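Local atomic coordinates of protein interacting with Hsp90 1 (Saccharomyces cerevisiae, PDB entry 4CHH), a protein that takes part in pre-rRNA processing, is required for the interaction of NOP58 with snoRNA, and works as a component of the R2TP complex that binds Hsp90. Residues Y111-C116 with E141-R146; R123-C126 with Q130-E133. One frame throughout, in Å; residues are numbered along the deposited sequence.

Contact 1 of 2, residues Y111-C116 with E141-R146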
loop_
_atom_site.group_PDB
_atom_site.type_symbol
_atom_site.label_atom_id
_atom_site.label_comp_id
_atom_site.label_asym_id
_atom_site.label_seq_id
_atom_site.Cartn_x
_atom_site.Cartn_y
_atom_site.Cartn_z
ATOM N N TYR A 111 5.750 -11.953 5.222
ATOM C CA TYR A 111 6.258 -10.597 5.005
ATOM C C TYR A 111 5.153 -9.598 4.955
ATOM O O TYR A 111 4.095 -9.850 4.391
ATOM C CB TYR A 111 7.144 -10.539 3.756
ATOM C CG TYR A 111 8.148 -11.667 3.760
ATOM C CD1 TYR A 111 9.088 -11.790 4.785
ATOM C CD2 TYR A 111 8.107 -12.659 2.790
ATOM C CE1 TYR A 111 9.958 -12.874 4.838
ATOM C CE2 TYR A 111 9.016 -13.714 2.799
ATOM C CZ TYR A 111 9.926 -13.828 3.833
ATOM O OH TYR A 111 10.797 -14.878 3.830
ATOM N N VAL A 112 5.371 -8.492 5.646
ATOM C CA VAL A 112 4.369 -7.452 5.840
ATOM C C VAL A 112 4.889 -6.091 5.361
ATOM O O VAL A 112 5.980 -5.675 5.737
ATOM C CB VAL A 112 3.927 -7.400 7.338
ATOM C CG1 VAL A 112 2.860 -6.339 7.583
ATOM C CG2 VAL A 112 3.448 -8.768 7.835
ATOM N N TRP A 113 4.077 -5.397 4.554
ATOM C CA TRP A 113 4.324 -4.028 4.095
ATOM C C TRP A 113 3.153 -3.164 4.461
ATOM O O TRP A 113 2.015 -3.644 4.459
ATOM C CB TRP A 113 4.470 -3.961 2.558
ATOM C CG TRP A 113 5.772 -4.380 1.970
ATOM C CD1 TRP A 113 6.782 -3.553 1.576
ATOM C CD2 TRP A 113 6.113 -5.695 1.478
ATOM N NE1 TRP A 113 7.755 -4.275 0.917
ATOM C CE2 TRP A 113 7.370 -5.587 0.833
ATOM C CE3 TRP A 113 5.486 -6.954 1.530
ATOM C CZ2 TRP A 113 8.024 -6.691 0.264
ATOM C CZ3 TRP A 113 6.125 -8.051 0.952
ATOM C CH2 TRP A 113 7.372 -7.915 0.315
ATOM N N ASP A 114 3.395 -1.878 4.696
ATOM C CA ASP A 114 2.287 -0.936 4.902
ATOM C C ASP A 114 2.233 -0.054 3.663
ATOM O O ASP A 114 3.283 0.384 3.200
ATOM C CB ASP A 114 2.435 -0.075 6.175
ATOM C CG ASP A 114 2.659 -0.851 7.466
ATOM O OD1 ASP A 114 2.031 -1.914 7.641
ATOM O OD2 ASP A 114 3.477 -0.397 8.296
ATOM N N CYS A 115 1.051 0.169 3.114
ATOM C CA CYS A 115 0.847 1.042 1.940
ATOM C C CYS A 115 -0.124 2.132 2.367
ATOM O O CYS A 115 -1.314 1.859 2.506
ATOM C CB CYS A 115 0.309 0.242 0.745
ATOM S SG CYS A 115 1.551 -0.766 -0.095
ATOM N N CYS A 116 0.387 3.350 2.603
ATOM C CA CYS A 116 -0.369 4.472 3.127
ATOM C C CYS A 116 -0.794 5.434 2.034
ATOM O O CYS A 116 0.025 5.920 1.255
ATOM C CB CYS A 116 0.446 5.186 4.209
ATOM S SG CYS A 116 -0.522 6.274 5.275
ATOM N N GLU A 141 2.004 -3.461 -6.812
ATOM C CA GLU A 141 3.118 -2.954 -7.624
ATOM C C GLU A 141 4.091 -2.143 -6.784
ATOM O O GLU A 141 5.295 -2.224 -7.009
ATOM C CB GLU A 141 2.603 -2.079 -8.785
ATOM C CG GLU A 141 1.837 -2.883 -9.824
ATOM C CD GLU A 141 1.180 -2.105 -10.960
ATOM O OE1 GLU A 141 0.846 -0.910 -10.781
ATOM O OE2 GLU A 141 0.932 -2.724 -12.017
ATOM N N SER A 142 3.577 -1.360 -5.811
ATOM C CA SER A 142 4.448 -0.543 -4.953
ATOM C C SER A 142 5.431 -1.388 -4.164
ATOM O O SER A 142 6.585 -0.988 -4.060
ATOM C CB SER A 142 3.642 0.340 -4.007
ATOM O OG SER A 142 2.823 1.192 -4.785
ATOM N N CYS A 143 4.996 -2.545 -3.600
ATOM C CA CYS A 143 5.909 -3.405 -2.826
ATOM C C CYS A 143 6.896 -4.068 -3.758
ATOM O O CYS A 143 8.072 -4.201 -3.415
ATOM C CB CYS A 143 5.128 -4.429 -1.998
ATOM S SG CYS A 143 3.875 -3.679 -0.919
ATOM N N GLU A 144 6.412 -4.482 -4.949
ATOM C CA GLU A 144 7.224 -5.108 -5.992
ATOM C C GLU A 144 8.360 -4.185 -6.444
ATOM O O GLU A 144 9.480 -4.642 -6.627
ATOM C CB GLU A 144 6.353 -5.461 -7.200
ATOM C CG GLU A 144 5.465 -6.657 -6.915
ATOM C CD GLU A 144 4.579 -7.028 -8.074
ATOM O OE1 GLU A 144 4.087 -6.108 -8.774
ATOM O OE2 GLU A 144 4.351 -8.247 -8.261
ATOM N N ILE A 145 8.056 -2.899 -6.637
ATOM C CA ILE A 145 9.016 -1.887 -7.068
ATOM C C ILE A 145 10.064 -1.606 -5.966
ATOM O O ILE A 145 11.277 -1.661 -6.240
ATOM C CB ILE A 145 8.282 -0.579 -7.516
ATOM C CG1 ILE A 145 7.620 -0.789 -8.896
ATOM C CG2 ILE A 145 9.235 0.658 -7.560
ATOM C CD1 ILE A 145 6.445 0.243 -9.219
ATOM N N ARG A 146 9.598 -1.297 -4.737
ATOM C CA ARG A 146 10.516 -0.889 -3.689
ATOM C C ARG A 146 11.442 -2.020 -3.208
ATOM O O ARG A 146 12.558 -1.707 -2.810
ATOM C CB ARG A 146 9.792 -0.210 -2.509
ATOM C CG ARG A 146 8.984 -1.120 -1.577
ATOM C CD ARG A 146 8.991 -0.537 -0.152
ATOM N NE ARG A 146 10.315 -0.632 0.480
ATOM C CZ ARG A 146 10.902 0.333 1.191
ATOM N NH1 ARG A 146 10.284 1.489 1.394
ATOM N NH2 ARG A 146 12.109 0.143 1.709
#

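Contact 2 of 2, residues R123-C126 with Q130-E133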
loop_
_atom_site.group_PDB
_atom_site.type_symbol
_atom_site.label_atom_id
_atom_site.label_comp_id
_atom_site.label_asym_id
_atom_site.label_seq_id
_atom_site.Cartn_x
_atom_site.Cartn_y
_atom_site.Cartn_z
ATOM N N ARG A 123 -11.570 6.939 1.350
ATOM C CA ARG A 123 -13.031 7.046 1.316
ATOM C C ARG A 123 -13.552 6.797 -0.103
ATOM O O ARG A 123 -14.602 6.192 -0.260
ATOM C CB ARG A 123 -13.506 8.411 1.867
ATOM C CG ARG A 123 -13.360 8.572 3.404
ATOM C CD ARG A 123 -12.589 7.434 4.057
ATOM N NE ARG A 123 -13.455 6.466 4.688
ATOM C CZ ARG A 123 -13.063 5.299 5.186
ATOM N NH1 ARG A 123 -11.793 4.920 5.094
ATOM N NH2 ARG A 123 -13.938 4.493 5.750
ATOM N N TRP A 124 -12.825 7.239 -1.127
ATOM C CA TRP A 124 -13.215 7.022 -2.536
ATOM C C TRP A 124 -13.307 5.534 -2.853
ATOM O O TRP A 124 -14.230 5.116 -3.541
ATOM C CB TRP A 124 -12.185 7.651 -3.503
ATOM C CG TRP A 124 -12.022 9.143 -3.443
ATOM C CD1 TRP A 124 -12.926 10.054 -2.979
ATOM C CD2 TRP A 124 -10.923 9.900 -3.969
ATOM N NE1 TRP A 124 -12.416 11.325 -3.095
ATOM C CE2 TRP A 124 -11.199 11.263 -3.723
ATOM C CE3 TRP A 124 -9.719 9.555 -4.617
ATOM C CZ2 TRP A 124 -10.332 12.289 -4.122
ATOM C CZ3 TRP A 124 -8.866 10.574 -5.027
ATOM C CH2 TRP A 124 -9.155 11.922 -4.742
ATOM N N ILE A 125 -12.320 4.734 -2.362
ATOM C CA ILE A 125 -12.250 3.299 -2.669
ATOM C C ILE A 125 -13.334 2.499 -1.890
ATOM O O ILE A 125 -13.561 1.338 -2.227
ATOM C CB ILE A 125 -10.812 2.722 -2.513
ATOM C CG1 ILE A 125 -10.300 2.827 -1.040
ATOM C CG2 ILE A 125 -9.873 3.422 -3.513
ATOM C CD1 ILE A 125 -9.053 2.047 -0.702
ATOM N N CYS A 126 -14.030 3.138 -0.910
ATOM C CA CYS A 126 -15.181 2.541 -0.203
ATOM C C CYS A 126 -16.393 2.521 -1.108
ATOM O O CYS A 126 -17.183 1.583 -1.050
ATOM C CB CYS A 126 -15.511 3.322 1.063
ATOM S SG CYS A 126 -14.362 3.068 2.419
ATOM N N GLN A 130 -14.477 -0.506 -8.561
ATOM C CA GLN A 130 -13.511 -0.536 -9.658
ATOM C C GLN A 130 -12.240 0.206 -9.243
ATOM O O GLN A 130 -11.150 -0.283 -9.509
ATOM C CB GLN A 130 -14.101 0.072 -10.954
ATOM C CG GLN A 130 -15.073 -0.885 -11.677
ATOM C CD GLN A 130 -16.353 -1.197 -10.910
ATOM O OE1 GLN A 130 -17.004 -0.316 -10.318
ATOM N NE2 GLN A 130 -16.732 -2.467 -10.898
ATOM N N LEU A 131 -12.382 1.371 -8.588
ATOM C CA LEU A 131 -11.234 2.144 -8.080
ATOM C C LEU A 131 -10.495 1.329 -6.985
ATOM O O LEU A 131 -9.269 1.247 -6.993
ATOM C CB LEU A 131 -11.676 3.520 -7.542
ATOM C CG LEU A 131 -10.522 4.485 -7.095
ATOM C CD1 LEU A 131 -9.634 4.895 -8.248
ATOM C CD2 LEU A 131 -11.059 5.718 -6.400
ATOM N N ARG A 132 -11.240 0.670 -6.091
ATOM C CA ARG A 132 -10.636 -0.171 -5.043
ATOM C C ARG A 132 -9.733 -1.282 -5.672
ATOM O O ARG A 132 -8.609 -1.503 -5.212
ATOM C CB ARG A 132 -11.752 -0.812 -4.188
ATOM C CG ARG A 132 -11.240 -1.462 -2.900
ATOM C CD ARG A 132 -12.417 -1.849 -2.020
ATOM N NE ARG A 132 -12.016 -2.447 -0.743
ATOM C CZ ARG A 132 -11.966 -1.804 0.425
ATOM N NH1 ARG A 132 -12.218 -0.501 0.491
ATOM N NH2 ARG A 132 -11.637 -2.456 1.531
ATOM N N GLU A 133 -10.233 -1.977 -6.720
ATOM C CA GLU A 133 -9.442 -3.017 -7.397
ATOM C C GLU A 133 -8.137 -2.459 -7.968
ATOM O O GLU A 133 -7.105 -3.110 -7.875
ATOM C CB GLU A 133 -10.239 -3.629 -8.568
ATOM C CG GLU A 133 -11.237 -4.694 -8.151
ATOM C CD GLU A 133 -12.431 -4.825 -9.085
ATOM O OE1 GLU A 133 -12.333 -4.386 -10.257
ATOM O OE2 GLU A 133 -13.470 -5.360 -8.636
#

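Contact 1 of 2, residues Y111-C116 with E141-R146
Trp113 on the strand and Cys143 on the helix both turn their side chains anti to the carbonyl carbon (chi1 -79° for Trp113), which lays the indole beneath the cysteine as the helix crosses the sheet. Cys143 CB stands 3.7 Å from the centroid of the Trp113 five-membered ring and 7° off its normal, a CH-pi contact almost straight over the pyrrole. The sulfur sits over the same face, nearer the root of the ring, with Cys143 SG 3.5 Å from Trp113 CG. Cys143 SG also meets Cys115 SG at 3.8 Å, too far for a disulfide, so the two sulfurs pack as apolar neighbours. The CD methylene of Arg146 lies at the indole edge, 4.1 Å from Trp113 NE1, while the ring N-H is hydrogen-bonded to Asp147, which probably helps hold the ring's rotation. With an alanine here in place of the indole, Asp147 would probably lose its N-H donor and a gap would open beside Cys143. Val59 and Ile61 of strand 58-66 touch Trp113 and Cys115 respectively. The axes of segments 111-116 and 141-146 approach to 9.6 Å at 116°: a sulfur-aromatic contact within the helix-on-sheet packing of the PIH1 N-terminal domain.

Contact 2 of 2, residues R123-C126 with Q130-E133
Ile125 packs against Leu131 and Arg132 at the junction between two consecutive helices, 119-127 and 129-147, in the PIH1 N-terminal domain. The backbones come close, with the CA atoms of Ile125 and Arg132 4.5 Å apart. Most of the apolar packing is Leu131's, through its CG and one methyl branch. Leu131 CG rests 3.8 Å from Ile125 CG2, the two side chains crossing at about a right angle, and Leu131 CD2 reaches Trp124 CB at 3.7 Å. The indole itself leads off from Leu131 toward Pro72 and Asp75, whereas Phe76 adds to the cover of Leu131 and Ile92 to that of Ile125. The aliphatic part of Arg132 shares in the packing. With CG anti to the backbone N (chi1 -168°) and the chain extended as far as NE, its methylenes run past the Ile125 carbonyl; Arg132 CB and CD each lie 3.4 Å from Ile125 O. Of the polar kind there is one close approach, made by the guanidinium, which also has a cation-pi partner in Phe38, tying the junction to strand 29-47. The carbonyl oxygen faces the edge of that guanidinium near its plane, with Ile125 O 3.5 Å from Arg132 NH1, a proximity rather than a hydrogen bond.

How the contacts relate
Contacts 1 and 2 draw on opposite ends of helix 129-147, a worked case of one helix serving two different partners. The helix offers its first turns to the preceding helix in contact 2 and its last turns to the sheet in contact 1. Strand 109-118 runs straight into helix 119-127, so the chain leaves contact 1, makes the junction of contact 2 and returns along the long helix to close contact 1. The centres are about 18 Å apart and the nearest atoms about 8 Å, so both use helix 129-147 without touching each other. Contact 1 is the more central, about 6 Å from the centre of the chain against about 13 Å for the partly buried contact 2.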